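Local coordinates for protein geranyltranstransferase (Campylobacter jejuni, PDB 3NPK) that probably catalyses the condensation of isopentenyl diphosphate with geranyl diphosphate to give farnesyl diphosphate and pyrophosphate, a step of isoprenoid biosynthesis, at residues K133-A142 and R177-E188; F42-S53 and L271-Y282. One frame throughout, in Å; residues are numbered along the deposited sequence.

In the fold
Both contacts join antiparallel helices of the all-helical polyprenyl synthase fold, and both segments of contact 1 fall between the two helices of contact 2 along the chain. The centre of contact 1 is about 10 Å from the centre of the chain, against about 13 Å for that of contact 2, which brings the C-terminal helix onto an early one. Both are mostly buried, with Lys-133 exposed in contact 1 and Met-274 and Leu-278 partly exposed in contact 2. Ala-182 and Gly-186 pack on Arg-43, Leu-47 and Val-50, joining the two. A threonine-glutamate hydrogen bond crosses contact 1, whereas contact 2 is apolar and aromatic, turning polar at pyrophosphate.

Contact 1 of 2, residues K133-A142 and R177-E188; sequences KLIKTLAFNA and RLIAAALKMGCE
Thr-137 and Met-185, a selenomethionine, lie in the dense middle of this antiparallel pair, whose axes come within 8.8 Å. The threonine methyl CG2 stands anti to its own N (chi1 of OG1 -61°) and meets Met-185 CG at 3.6 Å, the two side chains running past each other in opposite directions. A bend at chi3 tucks Met-185 CE against Leu-138 CB, while Leu-134 CD2 lies 3.7 Å from Met-185 CB. Asn-141 spreads its amide over the methyl of Ala-181; its ND2 bonds back to Thr-137 O at 2.9 Å and its OD1 to Tyr-201 OH, fixing the amide's rotation.

The other flank is looser and wetter. Thr-137 OG1 donates to the syn lone pair of Glu-188 OE1 at 2.7 Å, and a water joins the same hydroxyl to Lys-184 NZ. A second water links Lys-133 O to Glu-188 OE2. Arg-177 NH1 reaches obliquely to within 3.6 Å of Phe-140 CE1, with guanidinium and ring planes 21° apart.

Helices 128-142 and 164-189 pair here within the central bundle of the polyprenyl synthase fold: helix 59-80 covers Leu-138 and Met-185, helix 103-122 backs Leu-134, and helix 194-220 flanks Arg-177.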
loop_
_atom_site.group_PDB
_atom_site.type_symbol
_atom_site.label_atom_id
_atom_site.label_comp_id
_atom_site.label_asym_id
_atom_site.label_seq_id
_atom_site.Cartn_x
_atom_site.Cartn_y
_atom_site.Cartn_z
ATOM N N LYS A 133 -9.561 -12.348 -4.195
ATOM C CA LYS A 133 -8.925 -12.491 -5.511
ATOM C C LYS A 133 -8.483 -11.142 -6.059
ATOM O O LYS A 133 -7.374 -11.021 -6.582
ATOM C CB LYS A 133 -9.850 -13.185 -6.503
ATOM C CG LYS A 133 -10.018 -14.649 -6.158
ATOM C CD LYS A 133 -10.780 -15.416 -7.214
ATOM C CE LYS A 133 -10.898 -16.880 -6.785
ATOM N NZ LYS A 133 -11.620 -17.019 -5.494
ATOM N N LEU A 134 -9.351 -10.135 -5.951
ATOM C CA LEU A 134 -9.025 -8.802 -6.453
ATOM C C LEU A 134 -7.824 -8.197 -5.734
ATOM O O LEU A 134 -6.986 -7.551 -6.366
ATOM C CB LEU A 134 -10.224 -7.864 -6.307
ATOM C CG LEU A 134 -11.452 -8.223 -7.163
ATOM C CD1 LEU A 134 -12.648 -7.367 -6.758
ATOM C CD2 LEU A 134 -11.130 -8.039 -8.634
ATOM N N ILE A 135 -7.760 -8.381 -4.422
ATOM C CA ILE A 135 -6.631 -7.868 -3.639
ATOM C C ILE A 135 -5.324 -8.574 -4.033
ATOM O O ILE A 135 -4.279 -7.929 -4.160
ATOM C CB ILE A 135 -6.923 -7.973 -2.141
ATOM C CG1 ILE A 135 -8.030 -6.958 -1.799
ATOM C CG2 ILE A 135 -5.646 -7.736 -1.318
ATOM C CD1 ILE A 135 -8.707 -7.204 -0.470
ATOM N N LYS A 136 -5.385 -9.889 -4.251
ATOM C CA LYS A 136 -4.210 -10.609 -4.735
ATOM C C LYS A 136 -3.746 -10.055 -6.065
ATOM O O LYS A 136 -2.550 -9.846 -6.271
ATOM C CB LYS A 136 -4.496 -12.108 -4.890
ATOM C CG LYS A 136 -4.703 -12.848 -3.596
ATOM C CD LYS A 136 -5.097 -14.308 -3.844
ATOM C CE LYS A 136 -5.098 -15.096 -2.537
ATOM N NZ LYS A 136 -5.521 -16.514 -2.741
ATOM N N THR A 137 -4.684 -9.808 -6.974
ATOM C CA THR A 137 -4.311 -9.314 -8.298
ATOM C C THR A 137 -3.708 -7.912 -8.217
ATOM O O THR A 137 -2.672 -7.610 -8.840
ATOM C CB THR A 137 -5.513 -9.335 -9.248
ATOM O OG1 THR A 137 -5.965 -10.696 -9.365
ATOM C CG2 THR A 137 -5.134 -8.812 -10.633
ATOM N N LEU A 138 -4.351 -7.044 -7.450
ATOM C CA LEU A 138 -3.846 -5.676 -7.360
ATOM C C LEU A 138 -2.494 -5.613 -6.660
ATOM O O LEU A 138 -1.583 -4.926 -7.133
ATOM C CB LEU A 138 -4.837 -4.776 -6.635
ATOM C CG LEU A 138 -4.497 -3.279 -6.658
ATOM C CD1 LEU A 138 -4.439 -2.747 -8.091
ATOM C CD2 LEU A 138 -5.561 -2.520 -5.849
ATOM N N ALA A 139 -2.350 -6.303 -5.529
ATOM C CA ALA A 139 -1.096 -6.200 -4.770
ATOM C C ALA A 139 0.079 -6.857 -5.505
ATOM O O ALA A 139 1.218 -6.409 -5.393
ATOM C CB ALA A 139 -1.246 -6.794 -3.366
ATOM N N PHE A 140 -0.199 -7.918 -6.255
ATOM C CA PHE A 140 0.848 -8.546 -7.053
ATOM C C PHE A 140 1.306 -7.590 -8.148
ATOM O O PHE A 140 2.497 -7.278 -8.268
ATOM C CB PHE A 140 0.346 -9.858 -7.677
ATOM C CG PHE A 140 1.384 -10.572 -8.500
ATOM C CD1 PHE A 140 1.522 -10.315 -9.863
ATOM C CD2 PHE A 140 2.212 -11.502 -7.905
ATOM C CE1 PHE A 140 2.472 -10.991 -10.621
ATOM C CE2 PHE A 140 3.172 -12.187 -8.661
ATOM C CZ PHE A 140 3.293 -11.931 -10.010
ATOM N N ASN A 141 0.358 -7.084 -8.930
ATOM C CA ASN A 141 0.718 -6.282 -10.097
ATOM C C ASN A 141 1.170 -4.856 -9.802
ATOM O O ASN A 141 1.937 -4.276 -10.584
ATOM C CB ASN A 141 -0.415 -6.305 -11.122
ATOM C CG ASN A 141 -0.548 -7.669 -11.772
ATOM O OD1 ASN A 141 0.285 -8.055 -12.588
ATOM N ND2 ASN A 141 -1.564 -8.422 -11.378
ATOM N N ALA A 142 0.677 -4.295 -8.697
ATOM C CA ALA A 142 1.047 -2.937 -8.288
ATOM C C ALA A 142 2.272 -2.894 -7.393
ATOM O O ALA A 142 2.848 -1.821 -7.194
ATOM C CB ALA A 142 -0.116 -2.264 -7.573
ATOM N N ARG A 177 1.845 -4.506 -16.420
ATOM C CA ARG A 177 1.198 -5.407 -15.472
ATOM C C ARG A 177 -0.029 -4.789 -14.809
ATOM O O ARG A 177 -1.015 -5.474 -14.596
ATOM C CB ARG A 177 2.191 -5.989 -14.455
ATOM C CG ARG A 177 2.959 -7.195 -15.050
ATOM C CD ARG A 177 3.797 -7.955 -14.043
ATOM N NE ARG A 177 4.474 -9.070 -14.700
ATOM C CZ ARG A 177 5.126 -10.043 -14.073
ATOM N NH1 ARG A 177 5.219 -10.056 -12.752
ATOM N NH2 ARG A 177 5.677 -11.014 -14.784
ATOM N N LEU A 178 0.013 -3.492 -14.506
ATOM C CA LEU A 178 -1.146 -2.838 -13.897
ATOM C C LEU A 178 -2.315 -2.696 -14.891
ATOM O O LEU A 178 -3.484 -2.803 -14.504
ATOM C CB LEU A 178 -0.762 -1.476 -13.301
ATOM C CG LEU A 178 -1.852 -0.853 -12.408
ATOM C CD1 LEU A 178 -2.174 -1.733 -11.224
ATOM C CD2 LEU A 178 -1.445 0.534 -11.936
ATOM N N ILE A 179 -2.002 -2.467 -16.170
ATOM C CA ILE A 179 -3.022 -2.454 -17.227
ATOM C C ILE A 179 -3.666 -3.840 -17.380
ATOM O O ILE A 179 -4.901 -3.974 -17.420
ATOM C CB ILE A 179 -2.424 -1.946 -18.565
ATOM C CG1 ILE A 179 -2.108 -0.450 -18.437
ATOM C CG2 ILE A 179 -3.369 -2.194 -19.729
ATOM C CD1 ILE A 179 -1.184 0.094 -19.494
ATOM N N ALA A 180 -2.837 -4.873 -17.434
ATOM C CA ALA A 180 -3.332 -6.254 -17.455
ATOM C C ALA A 180 -4.180 -6.558 -16.212
ATOM O O ALA A 180 -5.231 -7.219 -16.288
ATOM C CB ALA A 180 -2.152 -7.235 -17.552
ATOM N N ALA A 181 -3.730 -6.074 -15.061
ATOM C CA ALA A 181 -4.479 -6.292 -13.821
ATOM C C ALA A 181 -5.870 -5.659 -13.882
ATOM O O ALA A 181 -6.831 -6.230 -13.392
ATOM C CB ALA A 181 -3.705 -5.741 -12.620
ATOM N N ALA A 182 -5.980 -4.474 -14.479
ATOM C CA ALA A 182 -7.281 -3.824 -14.565
ATOM C C ALA A 182 -8.266 -4.708 -15.317
ATOM O O ALA A 182 -9.410 -4.899 -14.887
ATOM C CB ALA A 182 -7.146 -2.484 -15.256
ATOM N N LEU A 183 -7.825 -5.243 -16.453
ATOM C CA LEU A 183 -8.664 -6.150 -17.241
ATOM C C LEU A 183 -8.979 -7.428 -16.461
ATOM O O LEU A 183 -10.141 -7.847 -16.404
ATOM C CB LEU A 183 -7.981 -6.493 -18.563
ATOM C CG LEU A 183 -7.955 -5.326 -19.546
ATOM C CD1 LEU A 183 -6.911 -5.539 -20.658
ATOM C CD2 LEU A 183 -9.355 -5.080 -20.146
ATOM N N LYS A 184 -7.959 -8.039 -15.850
ATOM C CA LYS A 184 -8.172 -9.294 -15.120
ATOM C C LYS A 184 -9.116 -9.088 -13.927
ATOM O O LYS A 184 -9.955 -9.931 -13.634
ATOM C CB LYS A 184 -6.848 -9.897 -14.634
ATOM C CG LYS A 184 -7.041 -11.290 -13.998
ATOM C CD LYS A 184 -5.752 -11.965 -13.651
ATOM C CE LYS A 184 -6.047 -13.365 -13.077
ATOM N NZ LYS A 184 -4.839 -14.082 -12.632
HETATM N N MSE A 185 -8.982 -7.956 -13.251
HETATM C CA MSE A 185 -9.860 -7.648 -12.131
HETATM C C MSE A 185 -11.327 -7.518 -12.584
HETATM O O MSE A 185 -12.249 -7.947 -11.871
HETATM C CB MSE A 185 -9.371 -6.382 -11.427
HETATM C CG MSE A 185 -8.076 -6.665 -10.672
HETATM SE SE MSE A 185 -7.150 -5.085 -10.029
HETATM C CE MSE A 185 -8.219 -4.755 -8.437
ATOM N N GLY A 186 -11.555 -6.944 -13.761
ATOM C CA GLY A 186 -12.912 -6.944 -14.310
ATOM C C GLY A 186 -13.430 -8.379 -14.448
ATOM O O GLY A 186 -14.584 -8.684 -14.107
ATOM N N CYS A 187 -12.574 -9.275 -14.918
ATOM C CA CYS A 187 -12.958 -10.675 -15.088
ATOM C C CYS A 187 -13.263 -11.311 -13.733
ATOM O O CYS A 187 -14.230 -12.083 -13.589
ATOM C CB CYS A 187 -11.843 -11.456 -15.793
ATOM S SG CYS A 187 -11.509 -10.922 -17.480
ATOM N N GLU A 188 -12.440 -10.998 -12.736
ATOM C CA GLU A 188 -12.623 -11.584 -11.412
ATOM C C GLU A 188 -13.925 -11.126 -10.756
ATOM O O GLU A 188 -14.620 -11.927 -10.115
ATOM C CB GLU A 188 -11.409 -11.317 -10.525
ATOM C CG GLU A 188 -10.186 -12.137 -11.016
ATOM C CD GLU A 188 -8.879 -11.834 -10.307
ATOM O OE1 GLU A 188 -8.630 -10.666 -9.918
ATOM O OE2 GLU A 188 -8.088 -12.795 -10.148
HETATM O O HOH W 1 -6.533 -13.397 -7.926
HETATM O O HOH W 2 -4.203 -12.395 -10.518
#

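Contact 2 of 2, residues F42-S53 and L271-Y282; sequences FRAQLLLSVVQS and LAQMIQNLIIQY. With PPV (pyrophosphate), chain C.
Leu-278 fits as a knob into the hole formed by Phe-42, Gln-45, Leu-46 and Ser-49, and around it the apolar contacts gather. Its CD2 meets Gln-45 CB at 3.7 Å, while CD1 touches both Leu-46 CD2 and Ser-49 OG. Towards the other end, Leu-271 CD1 packs against Ser-49 O and Val-50 CG2, and its CB rests on Ser-53. Met-274, a selenomethionine, lays SE over Ser-49 CB, and its bend at chi3 carries CE to 3.3 Å from Ser-53 CB, tighter than usual for two carbons.

The aromatic contact is made by Phe-42, whose CG is anti to the backbone N (chi1 175°), setting the ring between two partners. Leu-46 CD1, from the same helix, covers one face, and Tyr-282 CD1, from across the contact, the opposite one, each offset toward the rim. The two rings lie obliquely, planes at 47° and centroids 4.7 Å apart; Phe-211 stacks on Tyr-282 and also meets Phe-42.

These antiparallel helices belong to the all-helical polyprenyl synthase fold, in which diphosphate groups are held at one end of a helical bundle.

Polar contacts within helix 42-53 are short-range: Ser-49 OG donates to Gln-45 O and Ser-53 OG to Val-50 O, turning both hydroxyls back to their own backbone.

At the N-terminal end of helix 42-53 and the C-terminal end of 271-282, Arg-43 and Tyr-282 form part of the pyrophosphate pocket. Arg-43 NH1 donates to pyrophosphate O31 at 3.1 Å (160° at the hydrogen), with the oxygen at the edge of the guanidinium, near its plane. A water accepts from Arg-43 NH2, bonds Tyr-282 OH at 2.8 Å and donates to pyrophosphate O11. Arg-92 and the backbone N of Lys-40 add further hydrogen bonds to the same anion.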
loop_
_atom_site.group_PDB
_atom_site.type_symbol
_atom_site.label_atom_id
_atom_site.label_comp_id
_atom_site.label_asym_id
_atom_site.label_seq_id
_atom_site.Cartn_x
_atom_site.Cartn_y
_atom_site.Cartn_z
ATOM N N PHE A 42 -7.944 5.493 -17.728
ATOM C CA PHE A 42 -7.858 4.365 -18.657
ATOM C C PHE A 42 -7.981 3.031 -17.908
ATOM O O PHE A 42 -8.717 2.135 -18.332
ATOM C CB PHE A 42 -6.527 4.470 -19.428
ATOM C CG PHE A 42 -6.226 3.308 -20.337
ATOM C CD1 PHE A 42 -6.984 3.076 -21.483
ATOM C CD2 PHE A 42 -5.147 2.475 -20.077
ATOM C CE1 PHE A 42 -6.675 2.011 -22.335
ATOM C CE2 PHE A 42 -4.841 1.418 -20.919
ATOM C CZ PHE A 42 -5.601 1.184 -22.042
ATOM N N ARG A 43 -7.275 2.896 -16.790
ATOM C CA ARG A 43 -7.312 1.628 -16.069
ATOM C C ARG A 43 -8.702 1.353 -15.484
ATOM O O ARG A 43 -9.250 0.247 -15.642
ATOM C CB ARG A 43 -6.222 1.601 -14.999
ATOM C CG ARG A 43 -4.835 1.639 -15.631
ATOM C CD ARG A 43 -3.746 2.157 -14.706
ATOM N NE ARG A 43 -2.471 2.300 -15.420
ATOM C CZ ARG A 43 -2.159 3.316 -16.226
ATOM N NH1 ARG A 43 -3.016 4.312 -16.418
ATOM N NH2 ARG A 43 -0.972 3.349 -16.840
ATOM N N ALA A 44 -9.272 2.342 -14.804
ATOM C CA ALA A 44 -10.661 2.234 -14.347
ATOM C C ALA A 44 -11.593 1.833 -15.490
ATOM O O ALA A 44 -12.442 0.951 -15.334
ATOM C CB ALA A 44 -11.127 3.562 -13.738
ATOM N N GLN A 45 -11.447 2.486 -16.638
ATOM C CA GLN A 45 -12.351 2.230 -17.762
ATOM C C GLN A 45 -12.193 0.840 -18.375
ATOM O O GLN A 45 -13.187 0.230 -18.812
ATOM C CB GLN A 45 -12.248 3.322 -18.827
ATOM C CG GLN A 45 -12.712 4.701 -18.309
ATOM C CD GLN A 45 -14.110 4.632 -17.715
ATOM O OE1 GLN A 45 -14.958 3.889 -18.201
ATOM N NE2 GLN A 45 -14.349 5.389 -16.654
ATOM N N LEU A 46 -10.967 0.319 -18.402
ATOM C CA LEU A 46 -10.770 -1.068 -18.837
ATOM C C LEU A 46 -11.537 -2.023 -17.933
ATOM O O LEU A 46 -12.247 -2.910 -18.412
ATOM C CB LEU A 46 -9.289 -1.438 -18.829
ATOM C CG LEU A 46 -8.425 -0.807 -19.924
ATOM C CD1 LEU A 46 -6.984 -1.147 -19.618
ATOM C CD2 LEU A 46 -8.838 -1.311 -21.307
ATOM N N LEU A 47 -11.415 -1.832 -16.621
ATOM C CA LEU A 47 -12.084 -2.714 -15.672
ATOM C C LEU A 47 -13.600 -2.609 -15.840
ATOM O O LEU A 47 -14.306 -3.627 -15.910
ATOM C CB LEU A 47 -11.682 -2.358 -14.236
ATOM C CG LEU A 47 -12.346 -3.210 -13.146
ATOM C CD1 LEU A 47 -11.437 -3.367 -11.940
ATOM C CD2 LEU A 47 -13.705 -2.649 -12.689
ATOM N N LEU A 48 -14.110 -1.382 -15.890
ATOM C CA LEU A 48 -15.561 -1.187 -15.944
ATOM C C LEU A 48 -16.136 -1.692 -17.265
ATOM O O LEU A 48 -17.283 -2.144 -17.312
ATOM C CB LEU A 48 -15.914 0.286 -15.730
ATOM C CG LEU A 48 -15.558 0.824 -14.339
ATOM C CD1 LEU A 48 -15.666 2.354 -14.325
ATOM C CD2 LEU A 48 -16.463 0.181 -13.275
ATOM N N SER A 49 -15.345 -1.634 -18.336
ATOM C CA SER A 49 -15.805 -2.115 -19.641
ATOM C C SER A 49 -16.001 -3.625 -19.581
ATOM O O SER A 49 -17.012 -4.158 -20.075
ATOM C CB SER A 49 -14.797 -1.774 -20.748
ATOM O OG SER A 49 -14.699 -0.372 -20.978
ATOM N N VAL A 50 -15.037 -4.325 -18.982
ATOM C CA VAL A 50 -15.188 -5.777 -18.816
ATOM C C VAL A 50 -16.474 -6.091 -18.041
ATOM O O VAL A 50 -17.294 -6.901 -18.486
ATOM C CB VAL A 50 -13.971 -6.419 -18.112
ATOM C CG1 VAL A 50 -14.246 -7.909 -17.826
ATOM C CG2 VAL A 50 -12.708 -6.255 -18.982
ATOM N N VAL A 51 -16.663 -5.444 -16.894
ATOM C CA VAL A 51 -17.846 -5.707 -16.081
ATOM C C VAL A 51 -19.141 -5.375 -16.837
ATOM O O VAL A 51 -20.080 -6.181 -16.879
ATOM C CB VAL A 51 -17.797 -4.945 -14.737
ATOM C CG1 VAL A 51 -19.068 -5.215 -13.926
ATOM C CG2 VAL A 51 -16.560 -5.364 -13.942
ATOM N N GLN A 52 -19.193 -4.197 -17.449
ATOM C CA GLN A 52 -20.384 -3.799 -18.195
ATOM C C GLN A 52 -20.747 -4.824 -19.275
ATOM O O GLN A 52 -21.921 -5.132 -19.481
ATOM C CB GLN A 52 -20.190 -2.408 -18.812
ATOM C CG GLN A 52 -21.364 -1.946 -19.688
ATOM C CD GLN A 52 -22.682 -1.832 -18.941
ATOM O OE1 GLN A 52 -22.730 -1.870 -17.710
ATOM N NE2 GLN A 52 -23.768 -1.695 -19.695
ATOM N N SER A 53 -19.733 -5.364 -19.941
ATOM C CA SER A 53 -19.942 -6.271 -21.070
ATOM C C SER A 53 -20.389 -7.663 -20.632
ATOM O O SER A 53 -20.983 -8.409 -21.413
ATOM C CB SER A 53 -18.660 -6.392 -21.900
ATOM O OG SER A 53 -17.713 -7.239 -21.264
ATOM N N LEU A 271 -17.441 -5.869 -25.800
ATOM C CA LEU A 271 -16.213 -5.635 -25.052
ATOM C C LEU A 271 -15.062 -5.284 -25.988
ATOM O O LEU A 271 -14.289 -4.368 -25.717
ATOM C CB LEU A 271 -15.844 -6.859 -24.204
ATOM C CG LEU A 271 -14.551 -6.680 -23.404
ATOM C CD1 LEU A 271 -14.606 -5.414 -22.517
ATOM C CD2 LEU A 271 -14.267 -7.917 -22.586
ATOM N N ALA A 272 -14.949 -6.006 -27.094
ATOM C CA ALA A 272 -13.891 -5.723 -28.056
ATOM C C ALA A 272 -13.965 -4.275 -28.553
ATOM O O ALA A 272 -12.943 -3.579 -28.620
ATOM C CB ALA A 272 -13.957 -6.695 -29.236
ATOM N N GLN A 273 -15.174 -3.817 -28.872
ATOM C CA GLN A 273 -15.360 -2.444 -29.338
ATOM C C GLN A 273 -15.005 -1.409 -28.254
ATOM O O GLN A 273 -14.369 -0.382 -28.543
ATOM C CB GLN A 273 -16.796 -2.226 -29.816
ATOM C CG GLN A 273 -17.008 -0.845 -30.400
ATOM C CD GLN A 273 -16.220 -0.650 -31.679
ATOM O OE1 GLN A 273 -16.366 -1.419 -32.628
ATOM N NE2 GLN A 273 -15.377 0.376 -31.709
HETATM N N MSE A 274 -15.421 -1.668 -27.017
HETATM C CA MSE A 274 -15.075 -0.790 -25.901
HETATM C C MSE A 274 -13.571 -0.661 -25.727
HETATM O O MSE A 274 -13.050 0.435 -25.514
HETATM C CB MSE A 274 -15.717 -1.276 -24.610
HETATM C CG MSE A 274 -17.200 -1.005 -24.563
HETATM SE SE MSE A 274 -17.976 -1.586 -22.867
HETATM C CE MSE A 274 -18.311 -3.441 -23.287
ATOM N N ILE A 275 -12.864 -1.778 -25.814
ATOM C CA ILE A 275 -11.422 -1.726 -25.638
ATOM C C ILE A 275 -10.778 -1.004 -26.817
ATOM O O ILE A 275 -9.852 -0.213 -26.640
ATOM C CB ILE A 275 -10.825 -3.126 -25.428
ATOM C CG1 ILE A 275 -11.376 -3.729 -24.124
ATOM C CG2 ILE A 275 -9.280 -3.079 -25.417
ATOM C CD1 ILE A 275 -10.912 -5.140 -23.850
ATOM N N GLN A 276 -11.280 -1.263 -28.020
ATOM C CA GLN A 276 -10.783 -0.581 -29.214
ATOM C C GLN A 276 -10.886 0.938 -29.027
ATOM O O GLN A 276 -9.962 1.682 -29.345
ATOM C CB GLN A 276 -11.584 -1.031 -30.443
ATOM C CG GLN A 276 -11.006 -0.595 -31.762
ATOM C CD GLN A 276 -9.659 -1.234 -32.020
ATOM O OE1 GLN A 276 -9.523 -2.451 -31.950
ATOM N NE2 GLN A 276 -8.657 -0.420 -32.323
ATOM N N ASN A 277 -12.016 1.394 -28.499
ATOM C CA ASN A 277 -12.204 2.820 -28.265
ATOM C C ASN A 277 -11.177 3.366 -27.267
ATOM O O ASN A 277 -10.650 4.463 -27.450
ATOM C CB ASN A 277 -13.621 3.097 -27.749
ATOM C CG ASN A 277 -14.704 2.849 -28.807
ATOM O OD1 ASN A 277 -14.414 2.486 -29.937
ATOM N ND2 ASN A 277 -15.955 3.053 -28.430
ATOM N N LEU A 278 -10.905 2.622 -26.199
ATOM C CA LEU A 278 -9.952 3.096 -25.188
ATOM C C LEU A 278 -8.515 3.072 -25.716
ATOM O O LEU A 278 -7.712 3.933 -25.351
ATOM C CB LEU A 278 -10.069 2.302 -23.873
ATOM C CG LEU A 278 -11.418 2.426 -23.153
ATOM C CD1 LEU A 278 -11.579 1.327 -22.127
ATOM C CD2 LEU A 278 -11.545 3.785 -22.457
ATOM N N ILE A 279 -8.214 2.093 -26.572
ATOM C CA ILE A 279 -6.925 1.971 -27.260
ATOM C C ILE A 279 -6.689 3.138 -28.214
ATOM O O ILE A 279 -5.658 3.812 -28.141
ATOM C CB ILE A 279 -6.861 0.668 -28.109
ATOM C CG1 ILE A 279 -6.721 -0.568 -27.211
ATOM C CG2 ILE A 279 -5.720 0.731 -29.126
ATOM C CD1 ILE A 279 -6.904 -1.892 -27.947
ATOM N N ILE A 280 -7.641 3.345 -29.123
ATOM C CA ILE A 280 -7.552 4.402 -30.123
ATOM C C ILE A 280 -7.391 5.730 -29.401
ATOM O O ILE A 280 -6.558 6.563 -29.774
ATOM C CB ILE A 280 -8.793 4.429 -31.045
ATOM C CG1 ILE A 280 -8.788 3.204 -31.968
ATOM C CG2 ILE A 280 -8.821 5.702 -31.870
ATOM C CD1 ILE A 280 -10.035 3.040 -32.829
ATOM N N GLN A 281 -8.176 5.909 -28.346
ATOM C CA GLN A 281 -8.020 7.066 -27.473
ATOM C C GLN A 281 -6.573 7.201 -27.018
ATOM O O GLN A 281 -6.004 8.299 -27.028
ATOM C CB GLN A 281 -8.900 6.927 -26.234
ATOM C CG GLN A 281 -10.375 7.142 -26.461
ATOM C CD GLN A 281 -11.166 7.024 -25.173
ATOM O OE1 GLN A 281 -10.720 7.474 -24.112
ATOM N NE2 GLN A 281 -12.342 6.417 -25.258
ATOM N N TYR A 282 -5.987 6.091 -26.581
ATOM C CA TYR A 282 -4.650 6.134 -25.997
ATOM C C TYR A 282 -3.591 6.447 -27.046
ATOM O O TYR A 282 -2.781 7.357 -26.864
ATOM C CB TYR A 282 -4.332 4.826 -25.269
ATOM C CG TYR A 282 -3.490 5.017 -24.026
ATOM C CD1 TYR A 282 -4.087 5.215 -22.784
ATOM C CD2 TYR A 282 -2.108 5.003 -24.096
ATOM C CE1 TYR A 282 -3.329 5.393 -21.645
ATOM C CE2 TYR A 282 -1.333 5.177 -22.959
ATOM C CZ TYR A 282 -1.951 5.371 -21.738
ATOM O OH TYR A 282 -1.188 5.539 -20.606
HETATM O O11 PPV C . 0.307 7.868 -17.266
HETATM P P1 PPV C . -1.212 8.130 -17.853
HETATM O O21 PPV C . -1.181 8.494 -19.457
HETATM O O31 PPV C . -2.041 6.936 -17.675
HETATM O OPP PPV C . -1.747 9.466 -17.065
HETATM P P2 PPV C . -3.245 9.803 -16.495
HETATM O O12 PPV C . -3.048 11.336 -15.920
HETATM O O22 PPV C . -3.599 8.863 -15.216
HETATM O O32 PPV C . -4.269 9.764 -17.553
HETATM O O HOH W 3 0.584 5.027 -18.441
#